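Long-range contacts in ulvan Lyase-PL25 (Pseudoalteromonas sp. PLSV, PDB 5UAM), which cleaves ulvan, the main cell-wall polysaccharide of green seaweeds of the order Ulvales, as a polysaccharide lyase of family 25: residues E401-D409 and Y442-V450; I47-V55 and A67-W76. One frame throughout, in Å; residues are numbered along the deposited sequence. Where two conformers were deposited one is given.

Contact 1: E401-D409 and Y442-V450; sequences EDKTVLRKD and YLVGEEGAV
Val-405 packs obliquely against Val-444 and the turn that follows strand 439-444, its CG1 3.4 Å from CB of Val-444. With CG1 anti to the backbone N (chi1 176°), both methyls meet Gly-445 O, and CG2 also touches the carbonyl oxygen of Glu-446. Next to it Leu-406 lays CD2 over one face of the Tyr-442 ring, a CH-pi contact 4.0 Å from the centroid. An alanine in place of Tyr-442 would probably leave Leu-406 CD2 without its aromatic floor and Glu-432, which bonds the phenol, without that partner. The margins are looser and wet. Lys-408 NZ reaches the Tyr-442 hydroxyl through a water lying at the ring edge; two more waters link Thr-404 O to Glu-447 O, and Val-405 O to Ala-449 N. At the exposed end Lys-403 NZ meets OE1 of Glu-447 at 3.1 Å, a salt bridge on the syn side of the carboxylate. No direct backbone hydrogen bond joins the segments; Gly-448 CA merely offers a C-H to Val-405 O. Val-405 and Leu-406 form a classic beta bulge opposite Leu-387, and the contact joins adjacent sheets by side-chain packing and water bridges rather than by strand pairing, as between blades of a beta-propeller.

Contact 2: I47-V55 and A67-W76; sequences IHKNGITYV and ASYNHQTGQW
An antiparallel beta hairpin, strands 52-58 and 64-70, supplies the frame of this contact. Thr-53 with Tyr-69 and Val-55 with Ala-67 are hydrogen-bonded pairs, each closed by two N-H...O bonds of 2.9 Å; Tyr-54 with Ser-68 lies between them and Ile-52 with Asn-70 beyond, both non-hydrogen-bonded pairs. Past the last pair, His-71 N reaches Gly-51 O at 3.0 Å, almost straight on to the carbonyl. The imidazole of His-71 folds back, CG lying beside its backbone N (chi1 -67°), and NE2 comes within 2.7 Å of Thr-53 OG1 in a hydrogen bond. The same hydroxyl is bonded to His-48 ND1 at 2.9 Å, so that one threonine oxygen ties strands 46-49 and 52-58 to the turn after strand 64-70. Tyr-69 CD2 lies over the centre of one face of the His-71 ring. Among the residues on the Ile-52 and Tyr-54 side, Ile-52 CD1 presses against the Asn-70 amide, 3.3 Å from ND2. Asn-70 OD1 accepts from Thr-73 N, an Asx motif at the turn into strand 75-81. Strands 46-49 and 75-81 flank the hairpin in its four-stranded sheet; Tyr-54 packs on strand 103-106, while Thr-53 and Trp-76 touch Leu-443 of strand 439-444.

In the fold
From the N terminus, contact 2 comes first: it closes the hairpin loop between strands 52-58 and 64-70, within a single four-stranded sheet. Contact 1 closes much later, across 32 intervening residues that include strands 412-415 and 428-433, and joins the edge strand 400-408 of one sheet to strand 439-444 of the next. Neither nests in nor crosses the other. Their centres lie about 18 Å apart, yet Val-450 and Leu-443 from 442-450 pack on Tyr-69, Trp-76 and Thr-53, tying three successive propeller sheets together near the meeting of the chain ends. In this chain, two closures that stand in series along the sequence thus meet in space.

Contact 1: E401-D409 and Y442-V450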
# COMPACT_ATOMS: atom_id res chain seq x y z
N GLU A 401 -8.97 -21.86 -5.48
CA GLU A 401 -9.79 -20.72 -5.86
C GLU A 401 -11.25 -20.97 -5.48
O GLU A 401 -11.78 -22.07 -5.71
CB GLU A 401 -9.66 -20.46 -7.36
CG GLU A 401 -10.27 -19.15 -7.82
CD GLU A 401 -10.01 -18.85 -9.29
OE1 GLU A 401 -10.01 -19.81 -10.09
OE2 GLU A 401 -9.82 -17.67 -9.64
N ASP A 402 -11.88 -19.97 -4.89
CA ASP A 402 -13.30 -19.99 -4.57
C ASP A 402 -14.01 -18.95 -5.45
O ASP A 402 -13.84 -19.00 -6.67
CB ASP A 402 -13.50 -19.84 -3.07
CG ASP A 402 -14.93 -20.13 -2.64
OD1 ASP A 402 -15.68 -20.74 -3.43
OD2 ASP A 402 -15.31 -19.75 -1.51
N LYS A 403 -14.77 -18.02 -4.90
CA LYS A 403 -15.63 -17.17 -5.72
C LYS A 403 -14.81 -16.11 -6.45
O LYS A 403 -13.87 -15.52 -5.90
CB LYS A 403 -16.70 -16.50 -4.86
CG LYS A 403 -17.66 -17.45 -4.16
CD LYS A 403 -18.96 -16.73 -3.79
CE LYS A 403 -19.90 -17.61 -2.96
NZ LYS A 403 -19.78 -17.33 -1.50
N THR A 404 -15.20 -15.84 -7.69
CA THR A 404 -14.75 -14.66 -8.41
C THR A 404 -15.68 -13.50 -8.10
O THR A 404 -16.90 -13.62 -8.22
CB THR A 404 -14.73 -14.93 -9.92
OG1 THR A 404 -13.72 -15.92 -10.22
CG2 THR A 404 -14.42 -13.66 -10.70
N VAL A 405 -15.10 -12.37 -7.69
CA VAL A 405 -15.85 -11.20 -7.28
C VAL A 405 -15.98 -10.19 -8.42
O VAL A 405 -16.94 -9.42 -8.47
CB VAL A 405 -15.13 -10.57 -6.06
CG1 VAL A 405 -15.79 -9.31 -5.62
CG2 VAL A 405 -15.08 -11.58 -4.91
N LEU A 406 -15.00 -10.17 -9.31
CA LEU A 406 -15.04 -9.26 -10.45
C LEU A 406 -14.17 -9.82 -11.55
O LEU A 406 -13.09 -10.33 -11.29
CB LEU A 406 -14.54 -7.85 -10.05
CG LEU A 406 -14.96 -6.71 -10.97
CD1 LEU A 406 -16.44 -6.46 -10.89
CD2 LEU A 406 -14.19 -5.45 -10.62
N ARG A 407 -14.67 -9.77 -12.79
CA ARG A 407 -13.90 -10.25 -13.92
C ARG A 407 -14.23 -9.36 -15.10
O ARG A 407 -15.41 -9.12 -15.37
CB ARG A 407 -14.24 -11.71 -14.23
CG ARG A 407 -13.33 -12.32 -15.26
CD ARG A 407 -13.59 -13.81 -15.47
NE ARG A 407 -12.69 -14.33 -16.50
CZ ARG A 407 -11.88 -15.37 -16.36
NH1 ARG A 407 -11.11 -15.71 -17.39
NH2 ARG A 407 -11.85 -16.09 -15.24
N LYS A 408 -13.20 -8.83 -15.77
CA LYS A 408 -13.44 -7.94 -16.91
C LYS A 408 -12.54 -8.32 -18.08
O LYS A 408 -11.32 -8.40 -17.94
CB LYS A 408 -13.21 -6.48 -16.52
CG LYS A 408 -14.11 -5.99 -15.39
CD LYS A 408 -15.52 -5.79 -15.88
CE LYS A 408 -16.42 -5.33 -14.76
NZ LYS A 408 -17.82 -5.18 -15.23
N ASP A 409 -13.14 -8.49 -19.24
CA ASP A 409 -12.36 -8.75 -20.44
C ASP A 409 -11.54 -7.52 -20.82
O ASP A 409 -11.96 -6.37 -20.61
CB ASP A 409 -13.30 -9.07 -21.62
CG ASP A 409 -14.32 -10.14 -21.29
OD1 ASP A 409 -13.93 -11.27 -20.93
OD2 ASP A 409 -15.52 -9.88 -21.43
N TYR A 442 -14.40 0.35 -8.64
CA TYR A 442 -15.35 -0.57 -8.06
C TYR A 442 -15.05 -0.81 -6.59
O TYR A 442 -13.89 -0.96 -6.21
CB TYR A 442 -15.31 -1.93 -8.76
CG TYR A 442 -15.59 -1.91 -10.26
CD1 TYR A 442 -14.66 -1.41 -11.15
CD2 TYR A 442 -16.78 -2.40 -10.77
CE1 TYR A 442 -14.90 -1.41 -12.53
CE2 TYR A 442 -17.03 -2.41 -12.15
CZ TYR A 442 -16.09 -1.90 -13.02
OH TYR A 442 -16.35 -1.90 -14.37
N LEU A 443 -16.10 -0.92 -5.80
CA LEU A 443 -16.00 -1.36 -4.40
C LEU A 443 -16.61 -2.75 -4.34
O LEU A 443 -17.78 -2.94 -4.69
CB LEU A 443 -16.77 -0.39 -3.50
CG LEU A 443 -16.92 -0.75 -2.02
CD1 LEU A 443 -15.55 -0.87 -1.38
CD2 LEU A 443 -17.79 0.27 -1.31
N VAL A 444 -15.82 -3.75 -3.93
CA VAL A 444 -16.26 -5.13 -3.97
C VAL A 444 -16.27 -5.76 -2.59
O VAL A 444 -15.49 -5.38 -1.70
CB VAL A 444 -15.45 -6.03 -4.94
CG1 VAL A 444 -15.52 -5.47 -6.35
CG2 VAL A 444 -14.01 -6.18 -4.48
N GLY A 445 -17.14 -6.74 -2.43
CA GLY A 445 -17.22 -7.53 -1.21
C GLY A 445 -17.05 -9.02 -1.41
O GLY A 445 -16.25 -9.48 -2.24
N GLU A 446 -17.78 -9.81 -0.63
CA GLU A 446 -17.63 -11.26 -0.70
C GLU A 446 -18.04 -11.81 -2.05
O GLU A 446 -17.51 -12.83 -2.50
CB GLU A 446 -18.49 -11.94 0.37
CG GLU A 446 -17.90 -11.91 1.75
CD GLU A 446 -16.64 -12.75 1.88
OE1 GLU A 446 -16.49 -13.74 1.13
OE2 GLU A 446 -15.80 -12.41 2.74
N GLU A 447 -19.03 -11.18 -2.68
CA GLU A 447 -19.67 -11.75 -3.86
C GLU A 447 -19.49 -10.89 -5.10
O GLU A 447 -19.44 -11.44 -6.21
CB GLU A 447 -21.18 -11.92 -3.63
CG GLU A 447 -21.58 -12.55 -2.30
CD GLU A 447 -21.32 -14.04 -2.26
OE1 GLU A 447 -21.12 -14.57 -1.15
OE2 GLU A 447 -21.33 -14.68 -3.33
N GLY A 448 -19.44 -9.58 -4.95
CA GLY A 448 -19.34 -8.72 -6.10
C GLY A 448 -19.36 -7.26 -5.72
O GLY A 448 -19.08 -6.88 -4.58
N ALA A 449 -19.69 -6.43 -6.70
CA ALA A 449 -19.57 -4.99 -6.55
C ALA A 449 -20.77 -4.40 -5.84
O ALA A 449 -21.91 -4.88 -5.96
CB ALA A 449 -19.45 -4.36 -7.94
N VAL A 450 -20.50 -3.32 -5.11
CA VAL A 450 -21.54 -2.47 -4.54
C VAL A 450 -21.98 -1.53 -5.65
O VAL A 450 -21.23 -0.64 -6.05
CB VAL A 450 -21.00 -1.67 -3.35
CG1 VAL A 450 -22.10 -0.77 -2.78
CG2 VAL A 450 -20.47 -2.59 -2.27
O HOH W 1 -19.29 -14.27 -6.57
O HOH W 2 -19.38 -7.86 -9.24
O HOH W 3 -18.73 -2.29 -15.79

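Contact 2: I47-V55 and A67-W76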
# COMPACT_ATOMS: atom_id res chain seq x y z
N ILE A 47 -11.99 3.06 4.30
CA ILE A 47 -12.23 2.85 5.72
C ILE A 47 -13.73 2.74 5.93
O ILE A 47 -14.49 3.56 5.41
CB ILE A 47 -11.70 4.01 6.58
CG1 ILE A 47 -10.20 4.19 6.35
CG2 ILE A 47 -12.05 3.78 8.05
CD1 ILE A 47 -9.59 5.37 7.10
N HIS A 48 -14.15 1.75 6.70
CA HIS A 48 -15.55 1.63 7.10
C HIS A 48 -15.73 2.15 8.52
O HIS A 48 -14.99 1.76 9.42
CB HIS A 48 -16.02 0.18 7.04
CG HIS A 48 -17.46 0.02 7.37
ND1 HIS A 48 -18.45 0.22 6.44
CD2 HIS A 48 -18.08 -0.26 8.54
CE1 HIS A 48 -19.63 0.04 7.02
NE2 HIS A 48 -19.43 -0.26 8.29
N LYS A 49 -16.74 2.99 8.73
CA LYS A 49 -17.06 3.44 10.08
C LYS A 49 -18.55 3.74 10.16
O LYS A 49 -19.08 4.46 9.31
CB LYS A 49 -16.27 4.69 10.45
CG LYS A 49 -16.60 5.19 11.85
CD LYS A 49 -15.74 6.36 12.26
CE LYS A 49 -14.38 5.91 12.74
NZ LYS A 49 -14.43 5.31 14.11
N ASN A 50 -19.21 3.18 11.17
CA ASN A 50 -20.60 3.52 11.50
C ASN A 50 -21.52 3.36 10.30
O ASN A 50 -22.38 4.19 10.06
CB ASN A 50 -20.71 4.93 12.06
CG ASN A 50 -22.08 5.21 12.69
OD1 ASN A 50 -22.67 4.35 13.34
ND2 ASN A 50 -22.58 6.43 12.49
N GLY A 51 -21.33 2.29 9.53
CA GLY A 51 -22.23 2.00 8.44
C GLY A 51 -21.92 2.69 7.14
O GLY A 51 -22.68 2.51 6.17
N ILE A 52 -20.84 3.48 7.09
CA ILE A 52 -20.44 4.20 5.89
C ILE A 52 -19.07 3.67 5.48
O ILE A 52 -18.17 3.56 6.32
CB ILE A 52 -20.33 5.71 6.15
CG1 ILE A 52 -21.59 6.27 6.83
CG2 ILE A 52 -19.97 6.43 4.85
CD1 ILE A 52 -22.82 6.22 6.01
N THR A 53 -18.91 3.35 4.20
CA THR A 53 -17.60 3.02 3.66
C THR A 53 -17.08 4.20 2.86
O THR A 53 -17.71 4.62 1.88
CB THR A 53 -17.61 1.74 2.82
OG1 THR A 53 -18.06 0.65 3.63
CG2 THR A 53 -16.20 1.38 2.34
N TYR A 54 -15.95 4.75 3.28
CA TYR A 54 -15.26 5.83 2.60
C TYR A 54 -14.19 5.23 1.71
O TYR A 54 -13.48 4.32 2.12
CB TYR A 54 -14.60 6.76 3.62
CG TYR A 54 -15.60 7.33 4.61
CD1 TYR A 54 -15.87 6.66 5.80
CD2 TYR A 54 -16.28 8.51 4.34
CE1 TYR A 54 -16.79 7.18 6.72
CE2 TYR A 54 -17.21 9.02 5.24
CZ TYR A 54 -17.46 8.35 6.43
OH TYR A 54 -18.38 8.82 7.32
N VAL A 55 -14.07 5.75 0.49
CA VAL A 55 -13.15 5.21 -0.50
C VAL A 55 -12.40 6.34 -1.17
O VAL A 55 -12.97 7.42 -1.42
CB VAL A 55 -13.90 4.35 -1.54
CG1 VAL A 55 -14.61 3.17 -0.84
CG2 VAL A 55 -14.91 5.18 -2.33
N ALA A 67 -15.07 9.23 -2.20
CA ALA A 67 -16.50 8.98 -2.23
C ALA A 67 -16.89 8.20 -0.99
O ALA A 67 -16.04 7.74 -0.22
CB ALA A 67 -16.89 8.19 -3.49
N SER A 68 -18.19 8.05 -0.77
CA SER A 68 -18.66 7.24 0.34
C SER A 68 -19.94 6.53 -0.03
O SER A 68 -20.72 7.01 -0.86
CB SER A 68 -18.88 8.08 1.59
OG SER A 68 -19.96 8.97 1.45
N TYR A 69 -20.16 5.38 0.62
CA TYR A 69 -21.36 4.58 0.46
C TYR A 69 -22.00 4.36 1.83
O TYR A 69 -21.33 3.88 2.75
CB TYR A 69 -21.04 3.24 -0.19
CG TYR A 69 -22.27 2.40 -0.45
CD1 TYR A 69 -23.21 2.78 -1.39
CD2 TYR A 69 -22.52 1.24 0.28
CE1 TYR A 69 -24.34 2.02 -1.62
CE2 TYR A 69 -23.64 0.47 0.05
CZ TYR A 69 -24.54 0.86 -0.91
OH TYR A 69 -25.68 0.12 -1.17
N ASN A 70 -23.27 4.69 1.93
CA ASN A 70 -24.06 4.46 3.14
C ASN A 70 -24.78 3.14 2.97
O ASN A 70 -25.68 3.02 2.12
CB ASN A 70 -25.05 5.61 3.31
CG ASN A 70 -25.87 5.50 4.57
OD1 ASN A 70 -26.33 4.43 4.94
ND2 ASN A 70 -26.04 6.63 5.25
N HIS A 71 -24.39 2.14 3.76
CA HIS A 71 -24.94 0.80 3.58
C HIS A 71 -26.40 0.71 4.00
O HIS A 71 -27.12 -0.16 3.49
CB HIS A 71 -24.08 -0.21 4.35
CG HIS A 71 -22.71 -0.37 3.77
ND1 HIS A 71 -22.39 -1.39 2.90
CD2 HIS A 71 -21.58 0.38 3.90
CE1 HIS A 71 -21.12 -1.28 2.54
NE2 HIS A 71 -20.61 -0.21 3.13
N GLN A 72 -26.86 1.56 4.92
CA GLN A 72 -28.25 1.49 5.35
C GLN A 72 -29.19 2.11 4.32
O GLN A 72 -30.28 1.57 4.08
CB GLN A 72 -28.44 2.19 6.70
CG GLN A 72 -29.88 2.13 7.24
CD GLN A 72 -30.04 2.75 8.62
OE1 GLN A 72 -29.11 3.36 9.15
NE2 GLN A 72 -31.22 2.58 9.21
N THR A 73 -28.80 3.23 3.71
CA THR A 73 -29.68 3.91 2.77
C THR A 73 -29.41 3.52 1.32
O THR A 73 -30.25 3.78 0.46
CB THR A 73 -29.52 5.43 2.89
OG1 THR A 73 -28.19 5.78 2.50
CG2 THR A 73 -29.77 5.90 4.33
N GLY A 74 -28.26 2.92 1.04
CA GLY A 74 -27.89 2.59 -0.31
C GLY A 74 -27.39 3.76 -1.13
O GLY A 74 -27.28 3.63 -2.35
N GLN A 75 -27.07 4.89 -0.50
CA GLN A 75 -26.76 6.12 -1.20
C GLN A 75 -25.25 6.32 -1.26
O GLN A 75 -24.54 6.15 -0.26
CB GLN A 75 -27.36 7.34 -0.49
N TRP A 76 -24.77 6.68 -2.45
CA TRP A 76 -23.41 7.14 -2.65
C TRP A 76 -23.33 8.66 -2.59
O TRP A 76 -24.24 9.38 -3.04
CB TRP A 76 -22.92 6.72 -4.04
CG TRP A 76 -22.60 5.27 -4.19
CD1 TRP A 76 -23.44 4.27 -4.60
CD2 TRP A 76 -21.33 4.66 -3.96
NE1 TRP A 76 -22.77 3.08 -4.61
CE2 TRP A 76 -21.47 3.29 -4.23
CE3 TRP A 76 -20.07 5.14 -3.54
CZ2 TRP A 76 -20.39 2.38 -4.10
CZ3 TRP A 76 -19.02 4.25 -3.42
CH2 TRP A 76 -19.20 2.88 -3.70
O HOH W 4 -25.25 2.61 7.23